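Side-chain contact in sigma-54 interaction domain protein (PDB 3GDW), which is of unknown function in detail but is an EIIA-type phosphotransferase-system domain of a larger protein that probably binds ATP and DNA: residues V5-L10 with R106-G111. Sequence-based numbering, arbitrary orientation.
Sequences VGVFVL and RMASVG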
loop_
_atom_site.group_PDB
_atom_site.type_symbol
_atom_site.label_atom_id
_atom_site.label_comp_id
_atom_site.label_asym_id
_atom_site.label_seq_id
_atom_site.Cartn_x
_atom_site.Cartn_y
_atom_site.Cartn_z
ATOM N N VAL B 5 -1.184 15.264 15.812
ATOM C CA VAL B 5 -1.889 15.159 14.527
ATOM C C VAL B 5 -2.707 13.858 14.523
ATOM O O VAL B 5 -2.211 12.815 14.936
ATOM C CB VAL B 5 -0.890 15.118 13.321
ATOM C CG1 VAL B 5 -1.627 14.889 11.995
ATOM C CG2 VAL B 5 -0.074 16.383 13.262
ATOM N N GLY B 6 -3.951 13.931 14.054
ATOM C CA GLY B 6 -4.800 12.746 13.957
ATOM C C GLY B 6 -4.627 12.029 12.623
ATOM O O GLY B 6 -4.820 12.621 11.545
ATOM N N VAL B 7 -4.263 10.758 12.692
ATOM C CA VAL B 7 -4.018 9.956 11.476
ATOM C C VAL B 7 -5.192 9.018 11.231
ATOM O O VAL B 7 -5.577 8.243 12.125
ATOM C CB VAL B 7 -2.722 9.148 11.573
ATOM C CG1 VAL B 7 -2.429 8.398 10.242
ATOM C CG2 VAL B 7 -1.572 10.061 11.898
ATOM N N PHE B 8 -5.776 9.109 10.036
ATOM C CA PHE B 8 -6.860 8.213 9.647
ATOM C C PHE B 8 -6.453 7.461 8.399
ATOM O O PHE B 8 -5.977 8.074 7.416
ATOM C CB PHE B 8 -8.160 9.002 9.392
ATOM C CG PHE B 8 -8.765 9.583 10.648
ATOM C CD1 PHE B 8 -9.841 8.950 11.273
ATOM C CD2 PHE B 8 -8.239 10.750 11.212
ATOM C CE1 PHE B 8 -10.412 9.495 12.452
ATOM C CE2 PHE B 8 -8.779 11.296 12.382
ATOM C CZ PHE B 8 -9.873 10.669 13.002
ATOM N N VAL B 9 -6.609 6.137 8.431
ATOM C CA VAL B 9 -6.221 5.313 7.277
ATOM C C VAL B 9 -7.494 4.767 6.628
ATOM O O VAL B 9 -8.225 4.006 7.263
ATOM C CB VAL B 9 -5.271 4.108 7.690
ATOM C CG1 VAL B 9 -4.796 3.375 6.467
ATOM C CG2 VAL B 9 -4.064 4.582 8.532
ATOM N N LEU B 10 -7.759 5.156 5.376
ATOM C CA LEU B 10 -8.987 4.744 4.675
ATOM C C LEU B 10 -8.639 4.056 3.373
ATOM O O LEU B 10 -7.966 4.653 2.522
ATOM C CB LEU B 10 -9.889 5.956 4.379
ATOM C CG LEU B 10 -10.917 6.276 5.476
ATOM C CD1 LEU B 10 -10.232 6.825 6.695
ATOM C CD2 LEU B 10 -11.980 7.270 4.976
ATOM N N ARG B 106 4.395 7.143 13.609
ATOM C CA ARG B 106 5.593 7.363 14.436
ATOM C C ARG B 106 5.763 8.860 14.696
ATOM O O ARG B 106 5.885 9.318 15.867
ATOM C CB ARG B 106 6.843 6.792 13.761
ATOM C CG ARG B 106 8.085 6.770 14.673
ATOM C CD ARG B 106 9.356 6.300 13.961
ATOM N NE ARG B 106 9.369 6.584 12.521
ATOM C CZ ARG B 106 9.689 7.757 11.969
ATOM N NH1 ARG B 106 10.027 8.796 12.734
ATOM N NH2 ARG B 106 9.670 7.884 10.650
HETATM N N MSE B 107 5.743 9.631 13.612
HETATM C CA MSE B 107 5.937 11.071 13.728
HETATM C C MSE B 107 4.797 11.750 14.475
HETATM O O MSE B 107 5.052 12.603 15.345
HETATM C CB MSE B 107 6.144 11.700 12.354
HETATM C CG MSE B 107 7.399 11.212 11.697
HETATM SE SE MSE B 107 7.750 12.080 9.997
HETATM C CE MSE B 107 6.371 11.360 8.877
ATOM N N ALA B 108 3.555 11.378 14.159
ATOM C CA ALA B 108 2.399 11.904 14.896
ATOM C C ALA B 108 2.514 11.691 16.424
ATOM O O ALA B 108 2.305 12.638 17.222
ATOM C CB ALA B 108 1.112 11.316 14.357
ATOM N N SER B 109 2.897 10.472 16.812
ATOM C CA SER B 109 2.961 10.085 18.224
ATOM C C SER B 109 4.029 10.841 19.013
ATOM O O SER B 109 3.994 10.872 20.238
ATOM C CB SER B 109 3.195 8.588 18.358
ATOM O OG SER B 109 4.555 8.306 18.115
ATOM N N VAL B 110 4.987 11.449 18.327
ATOM C CA VAL B 110 5.986 12.248 19.046
ATOM C C VAL B 110 5.744 13.750 18.871
ATOM O O VAL B 110 6.614 14.565 19.175
ATOM C CB VAL B 110 7.449 11.839 18.721
ATOM C CG1 VAL B 110 7.664 10.384 19.082
ATOM C CG2 VAL B 110 7.788 12.075 17.255
ATOM N N GLY B 111 4.561 14.101 18.366
ATOM C CA GLY B 111 4.143 15.508 18.269
ATOM C C GLY B 111 4.649 16.335 17.089
ATOM O O GLY B 111 4.553 17.548 17.126
HETATM O O HOH W 1 1.752 15.137 15.953
#
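In the alpha/beta fold of this phosphotransferase EIIA-type domain, the end of helix 98-109 packs on the start of strand 6-12, an inner strand of the parallel sheet, and on the residue before it, where the methyl of Ala108 meets Val7 and Val5. The CA atoms of Val5 and Ala108 lie 5.4 Å apart, a close approach that the small alanine side chain permits. Ala108 CB points at the strand and sits 3.9 Å from Val7 CG2, the branch that lies anti to the carbonyl carbon of Val7 because CG1 takes the position anti to the backbone N (chi1 -176°). The same methyl is 3.7 Å from Val5 O, a van der Waals contact, and its distance to Val5 CB is 4.4 Å. Val5, at the entry to the strand, also touches Leu114 and Ile117 of helix 114-135 and so contacts two successive helices. No direct hydrogen bond crosses between the segments; a water links them, accepting from Val5 N at 2.9 Å and lying within hydrogen-bonding distance of Ala108 O, to which it can donate. Ala108 O also receives Gly111 N at 2.9 Å, which with Arg112 N to Met107 O defines a Schellman motif in which Gly111, with its positive phi of 82°, is the C-prime residue. Within the same turn, Ser109 OG bonds back to Arg106 O (2.8 Å), tilted 29° from that carbonyl's plane. All three touching residues are buried, yet the segments bury only 116 Å². The chemistry implies a small apolar contact, with the water giving Val5 N a hydrogen-bond partner.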